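PDB 6P8P: uncharacterized protein, which probably regulates a cGAS-like CD-NTase as a HORMA domain protein of a type III CBASS system that defends bacteria against phage. Local coordinates for residues A[60-65]-A[69-74]; A[19-24]-A[102-107]. The protein carries 2 engineered substitutions. All coordinates share one frame; numbering follows the deposited sequence.

Interaction 1 of 2, residues A[60-65]-A[69-74]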
ATOM      1  N   PRO A  60     -15.826   1.578   9.578  1.00 20.00           N
ATOM      2  CA  PRO A  60     -15.865   2.511   8.436  1.00 20.56           C
ATOM      3  C   PRO A  60     -14.586   3.324   8.261  1.00 15.95           C
ATOM      4  O   PRO A  60     -13.847   3.592   9.201  1.00 16.71           O
ATOM      5  CB  PRO A  60     -17.059   3.421   8.766  1.00 22.98           C
ATOM      6  CG  PRO A  60     -17.097   3.424  10.294  1.00 18.13           C
ATOM      7  CD  PRO A  60     -16.663   2.034  10.714  1.00 20.48           C
ATOM      8  N   ILE A  61     -14.328   3.691   7.009  1.00 17.74           N
ATOM      9  CA  ILE A  61     -13.503   4.854   6.706  1.00 15.93           C
ATOM     10  C   ILE A  61     -14.275   6.093   7.139  1.00 21.46           C
ATOM     11  O   ILE A  61     -15.451   6.251   6.794  1.00 20.27           O
ATOM     12  CB  ILE A  61     -13.177   4.899   5.205  1.00 16.30           C
ATOM     13  CG1 ILE A  61     -12.320   3.711   4.822  1.00 18.44           C
ATOM     14  CG2 ILE A  61     -12.516   6.234   4.890  1.00 18.29           C
ATOM     15  CD1 ILE A  61     -12.314   3.405   3.326  1.00 20.08           C
ATOM     16  N   VAL A  62     -13.669   6.929   7.976  1.00 16.64           N
ATOM     17  CA  VAL A  62     -14.386   8.082   8.526  1.00 16.76           C
ATOM     18  C   VAL A  62     -13.729   9.376   8.111  1.00 20.31           C
ATOM     19  O   VAL A  62     -12.573   9.626   8.459  1.00 20.44           O
ATOM     20  CB  VAL A  62     -14.488   8.027  10.053  1.00 17.59           C
ATOM     21  CG1 VAL A  62     -15.297   9.222  10.549  1.00 20.45           C
ATOM     22  CG2 VAL A  62     -15.119   6.719  10.497  1.00 23.38           C
ATOM     23  N   ALA A  63     -14.481  10.216   7.404  1.00 16.83           N
ATOM     24  CA  ALA A  63     -14.050  11.564   7.066  1.00 15.45           C
ATOM     25  C   ALA A  63     -14.712  12.549   8.022  1.00 20.69           C
ATOM     26  O   ALA A  63     -15.910  12.417   8.316  1.00 19.05           O
ATOM     27  CB  ALA A  63     -14.434  11.906   5.627  1.00 20.74           C
ATOM     28  N   THR A  64     -13.910  13.481   8.543  1.00 18.63           N
ATOM     29  CA  THR A  64     -14.355  14.572   9.406  1.00 19.84           C
ATOM     30  C   THR A  64     -13.998  15.899   8.751  1.00 24.10           C
ATOM     31  O   THR A  64     -13.030  16.004   7.994  1.00 21.68           O
ATOM     32  CB  THR A  64     -13.724  14.477  10.802  1.00 22.85           C
ATOM     33  OG1 THR A  64     -12.301  14.413  10.708  1.00 24.70           O
ATOM     34  CG2 THR A  64     -14.213  13.237  11.546  1.00 24.23           C
ATOM     35  N   CYS A  65     -14.792  16.929   9.034  1.00 24.95           N
ATOM     36  CA  CYS A  65     -14.586  18.212   8.373  1.00 23.32           C
ATOM     37  C   CYS A  65     -15.363  19.264   9.159  1.00 23.64           C
ATOM     38  O   CYS A  65     -15.991  18.954  10.175  1.00 23.27           O
ATOM     39  CB  CYS A  65     -15.061  18.175   6.920  1.00 21.71           C
ATOM     40  SG  CYS A  65     -16.922  18.086   6.759  1.00 24.81           S
ATOM     41  N   ARG A  69     -19.937  14.417   9.491  1.00 23.81           N
ATOM     42  CA  ARG A  69     -19.033  13.276   9.425  1.00 22.06           C
ATOM     43  C   ARG A  69     -19.576  12.262   8.440  1.00 25.87           C
ATOM     44  O   ARG A  69     -20.794  12.090   8.330  1.00 22.71           O
ATOM     45  CB  ARG A  69     -18.909  12.663  10.819  1.00 25.10           C
ATOM     46  CG  ARG A  69     -18.279  11.319  10.894  1.00 37.52           C
ATOM     47  CD  ARG A  69     -18.146  10.874  12.355  1.00 45.68           C
ATOM     48  NE  ARG A  69     -17.433  11.868  13.143  1.00 42.85           N
ATOM     49  CZ  ARG A  69     -16.874  11.629  14.324  1.00 65.73           C
ATOM     50  NH1 ARG A  69     -16.944  10.416  14.858  1.00 71.52           N
ATOM     51  NH2 ARG A  69     -16.242  12.604  14.969  1.00 66.49           N
ATOM     52  N   THR A  70     -18.672  11.624   7.688  1.00 19.69           N
ATOM     53  CA  THR A  70     -19.053  10.628   6.692  1.00 18.37           C
ATOM     54  C   THR A  70     -18.415   9.307   7.084  1.00 19.24           C
ATOM     55  O   THR A  70     -17.186   9.230   7.228  1.00 20.84           O
ATOM     56  CB  THR A  70     -18.597  11.024   5.285  1.00 22.00           C
ATOM     57  OG1 THR A  70     -19.072  12.326   4.974  1.00 28.50           O
ATOM     58  CG2 THR A  70     -19.105  10.027   4.241  1.00 20.68           C
ATOM     59  N   ARG A  71     -19.232   8.267   7.203  1.00 15.99           N
ATOM     60  CA  ARG A  71     -18.770   6.905   7.436  1.00 19.62           C
ATOM     61  C   ARG A  71     -18.890   6.117   6.139  1.00 22.63           C
ATOM     62  O   ARG A  71     -19.980   6.054   5.552  1.00 21.71           O
ATOM     63  CB  ARG A  71     -19.612   6.240   8.534  1.00 21.39           C
ATOM     64  CG  ARG A  71     -19.351   6.781   9.908  1.00 21.35           C
ATOM     65  CD  ARG A  71     -20.322   6.190  10.951  1.00 26.85           C
ATOM     66  NE  ARG A  71     -19.970   6.639  12.292  1.00 50.37           N
ATOM     67  CZ  ARG A  71     -20.693   6.391  13.378  1.00 78.96           C
ATOM     68  NH1 ARG A  71     -21.816   5.693  13.281  1.00 81.89           N
ATOM     69  NH2 ARG A  71     -20.297   6.846  14.556  1.00 70.59           N
ATOM     70  N   ILE A  72     -17.789   5.506   5.686  1.00 17.61           N
ATOM     71  CA  ILE A  72     -17.824   4.774   4.425  1.00 17.12           C
ATOM     72  C   ILE A  72     -17.473   3.324   4.681  1.00 17.97           C
ATOM     73  O   ILE A  72     -16.366   3.021   5.134  1.00 17.03           O
ATOM     74  CB  ILE A  72     -16.877   5.376   3.372  1.00 18.70           C
ATOM     75  CG1 ILE A  72     -17.168   6.855   3.192  1.00 19.97           C
ATOM     76  CG2 ILE A  72     -17.024   4.626   2.064  1.00 20.74           C
ATOM     77  CD1 ILE A  72     -16.128   7.633   2.473  1.00 28.20           C
ATOM     78  N   TYR A  73     -18.400   2.437   4.360  1.00 17.49           N
ATOM     79  CA  TYR A  73     -18.196   1.006   4.409  1.00 17.27           C
ATOM     80  C   TYR A  73     -17.977   0.463   3.005  1.00 17.53           C
ATOM     81  O   TYR A  73     -18.346   1.076   2.010  1.00 21.16           O
ATOM     82  CB  TYR A  73     -19.391   0.298   5.021  1.00 18.74           C
ATOM     83  CG  TYR A  73     -19.587   0.579   6.493  1.00 19.07           C
ATOM     84  CD1 TYR A  73     -20.367   1.642   6.920  1.00 21.70           C
ATOM     85  CD2 TYR A  73     -18.981  -0.224   7.452  1.00 17.65           C
ATOM     86  CE1 TYR A  73     -20.548   1.887   8.291  1.00 21.68           C
ATOM     87  CE2 TYR A  73     -19.160  -0.001   8.796  1.00 23.18           C
ATOM     88  CZ  TYR A  73     -19.930   1.062   9.210  1.00 26.90           C
ATOM     89  OH  TYR A  73     -20.099   1.260  10.562  1.00 36.14           O
ATOM     90  N   CYS A  74     -17.364  -0.702   2.936  1.00 18.95           N
ATOM     91  CA  CYS A  74     -17.200  -1.412   1.677  1.00 18.94           C
ATOM     92  C   CYS A  74     -17.857  -2.776   1.760  1.00 19.31           C
ATOM     93  O   CYS A  74     -17.792  -3.419   2.801  1.00 19.46           O
ATOM     94  CB  CYS A  74     -15.707  -1.623   1.331  1.00 18.29           C
ATOM     95  SG  CYS A  74     -14.874  -0.086   0.873  1.00 21.12           S
TER
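Ile61 O accepts the shortest hydrogen bond of this antiparallel pair, from Ile72 N at 2.7 Å with an N-H...O angle of 157°, and the CA of Arg71 adds a weaker C-H...O contact to the same oxygen. The return bond, Ile61 N to Ile72 O, is 2.8 Å long but more bent, at 140°. Two residues on, Ala63 and Thr70 form the next hydrogen-bonded pair, 2.9 Å both from Ala63 N to Thr70 O and from Thr70 N to Ala63 O. Between these two pairs Val62 and Arg71 make a non-hydrogen-bonded one. At the open end Pro60, which has no N-H to give, suits the position just before the strand: its CB lies over one face of the Tyr73 ring, 3.9 Å from the centroid, a CH-pi contact. Near the turn the Arg69 chain leaves the strand with CG anti to the backbone N (chi1 167°), which sets Arg69 CG 3.7 Å from Val62 CG1. A bend further out then carries NE alongside the methyl CG2 of Thr64. The branched Ile61, Ile72 and Thr70 and the small Ala63 lie on the face opposite Val62 and Arg71, and helix 17-29 packs there through Ile24 and Leu28. Strand 101-106 borders the hairpin beside 61-64, and strand 4-10 beside 69-75.

Interaction 2 of 2, residues A[19-24]-A[102-107]. Engineered in segment 102-107: Met102 (natural residue Val).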
ATOM      1  N   GLN A  19      -9.743   0.633  -7.629  1.00 15.44           N
ATOM      2  CA  GLN A  19     -10.942   1.251  -8.181  1.00 13.98           C
ATOM      3  C   GLN A  19     -11.890   1.681  -7.075  1.00 13.89           C
ATOM      4  O   GLN A  19     -12.574   2.697  -7.206  1.00 17.22           O
ATOM      5  CB  GLN A  19     -11.653   0.285  -9.132  1.00 17.88           C
ATOM      6  CG  GLN A  19     -10.870  -0.040 -10.373  1.00 18.42           C
ATOM      7  CD  GLN A  19     -11.494  -1.144 -11.183  1.00 23.67           C
ATOM      8  OE1 GLN A  19     -12.009  -2.121 -10.624  1.00 19.84           O
ATOM      9  NE2 GLN A  19     -11.438  -1.017 -12.520  1.00 25.45           N
ATOM     10  N   THR A  20     -11.948   0.908  -5.994  1.00 14.78           N
ATOM     11  CA  THR A  20     -12.776   1.254  -4.846  1.00 13.67           C
ATOM     12  C   THR A  20     -12.273   2.536  -4.200  1.00 13.63           C
ATOM     13  O   THR A  20     -13.035   3.472  -3.968  1.00 15.89           O
ATOM     14  CB  THR A  20     -12.746   0.115  -3.826  1.00 13.55           C
ATOM     15  OG1 THR A  20     -13.153  -1.136  -4.433  1.00 19.14           O
ATOM     16  CG2 THR A  20     -13.672   0.444  -2.628  1.00 18.28           C
ATOM     17  N   TRP A  21     -10.964   2.628  -3.955  1.00 13.77           N
ATOM     18  CA  TRP A  21     -10.441   3.874  -3.377  1.00 16.60           C
ATOM     19  C   TRP A  21     -10.690   5.068  -4.283  1.00 19.17           C
ATOM     20  O   TRP A  21     -11.089   6.138  -3.810  1.00 15.97           O
ATOM     21  CB  TRP A  21      -8.952   3.745  -3.114  1.00 15.28           C
ATOM     22  CG  TRP A  21      -8.325   4.928  -2.475  1.00 13.48           C
ATOM     23  CD1 TRP A  21      -7.334   5.691  -3.004  1.00 17.90           C
ATOM     24  CD2 TRP A  21      -8.647   5.495  -1.201  1.00 13.41           C
ATOM     25  NE1 TRP A  21      -6.977   6.687  -2.105  1.00 15.94           N
ATOM     26  CE2 TRP A  21      -7.793   6.595  -1.003  1.00 16.30           C
ATOM     27  CE3 TRP A  21      -9.562   5.158  -0.191  1.00 14.32           C
ATOM     28  CZ2 TRP A  21      -7.801   7.343   0.162  1.00 16.73           C
ATOM     29  CZ3 TRP A  21      -9.597   5.932   0.968  1.00 17.14           C
ATOM     30  CH2 TRP A  21      -8.721   7.015   1.129  1.00 16.85           C
ATOM     31  N   ASP A  22     -10.472   4.904  -5.588  1.00 17.45           N
ATOM     32  CA  ASP A  22     -10.721   5.999  -6.515  1.00 15.98           C
ATOM     33  C   ASP A  22     -12.178   6.462  -6.440  1.00 18.39           C
ATOM     34  O   ASP A  22     -12.456   7.662  -6.479  1.00 18.81           O
ATOM     35  CB  ASP A  22     -10.365   5.563  -7.937  1.00 16.66           C
ATOM     36  CG  ASP A  22      -8.881   5.616  -8.227  1.00 34.11           C
ATOM     37  OD1 ASP A  22      -8.106   6.111  -7.392  1.00 26.96           O
ATOM     38  OD2 ASP A  22      -8.481   5.151  -9.328  1.00 29.08           O
ATOM     39  N   ALA A  23     -13.117   5.525  -6.269  1.00 15.11           N
ATOM     40  CA  ALA A  23     -14.526   5.920  -6.174  1.00 16.04           C
ATOM     41  C   ALA A  23     -14.773   6.701  -4.893  1.00 16.45           C
ATOM     42  O   ALA A  23     -15.556   7.664  -4.885  1.00 16.97           O
ATOM     43  CB  ALA A  23     -15.447   4.697  -6.243  1.00 16.43           C
ATOM     44  N   ILE A  24     -14.088   6.299  -3.807  1.00 14.01           N
ATOM     45  CA  ILE A  24     -14.198   6.994  -2.521  1.00 13.72           C
ATOM     46  C   ILE A  24     -13.575   8.378  -2.597  1.00 17.74           C
ATOM     47  O   ILE A  24     -14.129   9.357  -2.088  1.00 19.93           O
ATOM     48  CB  ILE A  24     -13.557   6.141  -1.409  1.00 18.27           C
ATOM     49  CG1 ILE A  24     -14.396   4.877  -1.191  1.00 17.58           C
ATOM     50  CG2 ILE A  24     -13.414   6.937  -0.121  1.00 18.91           C
ATOM     51  CD1 ILE A  24     -13.732   3.800  -0.349  1.00 22.65           C
ATOM     52  N   MET A 102      -9.222  12.133   8.027  0.67 18.78           N
ATOM     53  CA  MET A 102      -9.734  10.838   7.616  0.67 13.43           C
ATOM     54  C   MET A 102      -9.111   9.755   8.478  0.67 19.51           C
ATOM     55  O   MET A 102      -7.903   9.774   8.735  0.67 22.03           O
ATOM     56  CB  MET A 102      -9.442  10.542   6.142  0.67 19.31           C
ATOM     57  CG  MET A 102     -10.290  11.291   5.176  0.67 27.95           C
ATOM     58  SD  MET A 102     -10.049  10.675   3.528  0.67 29.60           S
ATOM     59  CE  MET A 102     -10.633   8.978   3.690  0.67 24.25           C
ATOM     60  N   SER A 103      -9.939   8.809   8.914  1.00 15.93           N
ATOM     61  CA  SER A 103      -9.497   7.714   9.770  1.00 15.01           C
ATOM     62  C   SER A 103      -9.775   6.406   9.055  1.00 17.45           C
ATOM     63  O   SER A 103     -10.934   6.054   8.828  1.00 16.95           O
ATOM     64  CB  SER A 103     -10.187   7.736  11.133  1.00 19.21           C
ATOM     65  OG  SER A 103      -9.758   6.600  11.862  1.00 19.23           O
ATOM     66  N   LEU A 104      -8.719   5.712   8.693  1.00 17.60           N
ATOM     67  CA  LEU A 104      -8.812   4.452   7.981  1.00 15.01           C
ATOM     68  C   LEU A 104      -8.759   3.282   8.945  1.00 15.20           C
ATOM     69  O   LEU A 104      -7.832   3.206   9.780  1.00 17.30           O
ATOM     70  CB  LEU A 104      -7.657   4.333   6.989  1.00 17.99           C
ATOM     71  CG  LEU A 104      -7.386   5.489   6.024  1.00 17.54           C
ATOM     72  CD1 LEU A 104      -6.275   5.120   5.061  1.00 20.24           C
ATOM     73  CD2 LEU A 104      -8.637   5.853   5.240  1.00 21.27           C
ATOM     74  N   PRO A 105      -9.676   2.324   8.811  1.00 17.18           N
ATOM     75  CA  PRO A 105      -9.614   1.119   9.638  1.00 17.22           C
ATOM     76  C   PRO A 105      -8.468   0.228   9.195  1.00 16.78           C
ATOM     77  O   PRO A 105      -8.190   0.073   8.003  1.00 16.97           O
ATOM     78  CB  PRO A 105     -10.992   0.454   9.419  1.00 16.27           C
ATOM     79  CG  PRO A 105     -11.314   0.838   7.971  1.00 21.55           C
ATOM     80  CD  PRO A 105     -10.749   2.257   7.809  1.00 19.12           C
ATOM     81  N   CYS A 106      -7.834  -0.391  10.181  1.00 17.19           N
ATOM     82  CA  CYS A 106      -6.671  -1.200   9.924  1.00 15.60           C
ATOM     83  C   CYS A 106      -6.513  -2.306  10.951  1.00 17.25           C
ATOM     84  O   CYS A 106      -6.643  -2.042  12.145  1.00 19.13           O
ATOM     85  CB  CYS A 106      -5.435  -0.295   9.936  1.00 15.56           C
ATOM     86  SG  CYS A 106      -3.833  -1.140   9.691  1.00 19.46           S
ATOM     87  N   PRO A 107      -6.236  -3.529  10.521  1.00 19.74           N
ATOM     88  CA  PRO A 107      -5.983  -4.599  11.500  1.00 23.74           C
ATOM     89  C   PRO A 107      -4.827  -4.211  12.408  1.00 23.93           C
ATOM     90  O   PRO A 107      -3.820  -3.679  11.956  1.00 22.19           O
ATOM     91  CB  PRO A 107      -5.637  -5.817  10.633  1.00 26.89           C
ATOM     92  CG  PRO A 107      -6.047  -5.477   9.244  1.00 30.63           C
ATOM     93  CD  PRO A 107      -6.009  -3.976   9.140  1.00 19.63           C
TER
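Trp21 reaches strand 101-106 with the far corner of its indole: Trp21 CH2 lies 3.8 Å from Met102 CE and 4.3 Å from Leu104 CD2. Both methyls approach the ring obliquely, and the contact is wholly apolar. Helix and strand stand well apart, 11.5 Å between Trp21 CA and Leu104 CA, a gap suited to a long, flat side chain. A trans first torsion (chi1 -178°) turns the indole away from the backbone N and carries its benzo end toward the strand, while Met102 comes from the opposite direction and bends at its last torsion (chi3 63°) to bring CE to the ring. Met102 is an engineered residue, Val in the natural protein, and is modelled in two conformers; the contact described is that of one. Leu104, two residues along on the same side of the strand, supplies a branched methyl. Further out, the buried indole NE1 is satisfied by a hydrogen bond to Leu40 O, which helps fix the ring's rotation, and Thr44, Ala47 and Ile51 of helix 44-52 pack on it. Ile61 of the adjoining strand touches both Met102 and Leu104. Here apolar side chains between helices 17-29 and 44-52 and the mixed sheet form part of the hydrophobic core of this HORMA domain.

Interactions 1 and 2 are joined through the shared sheet, their centres about 9 Å apart. Strands 61-64 and 101-106 are neighbours in it, with a probable hydrogen bond from Ser103 N to Val62 O at 2.8 Å. Ile61, next to Val62, belongs to both neighbourhoods: Ile61 CG1 lies 3.7 Å from Pro105 CD, and Ile61 CG2 packs 3.5 Å from Met102 CE in the conformer described of that engineered residue. Helix 17-29 ties them a second time, since Ile24 rests on Ile61 and Ile72. In sequence the hairpin of interaction 1 is nested within the loop that interaction 2 closes. The Leu104 side chain is about 14 Å from the bound calcium ion, so this part of interaction 2 lies well away from the metal.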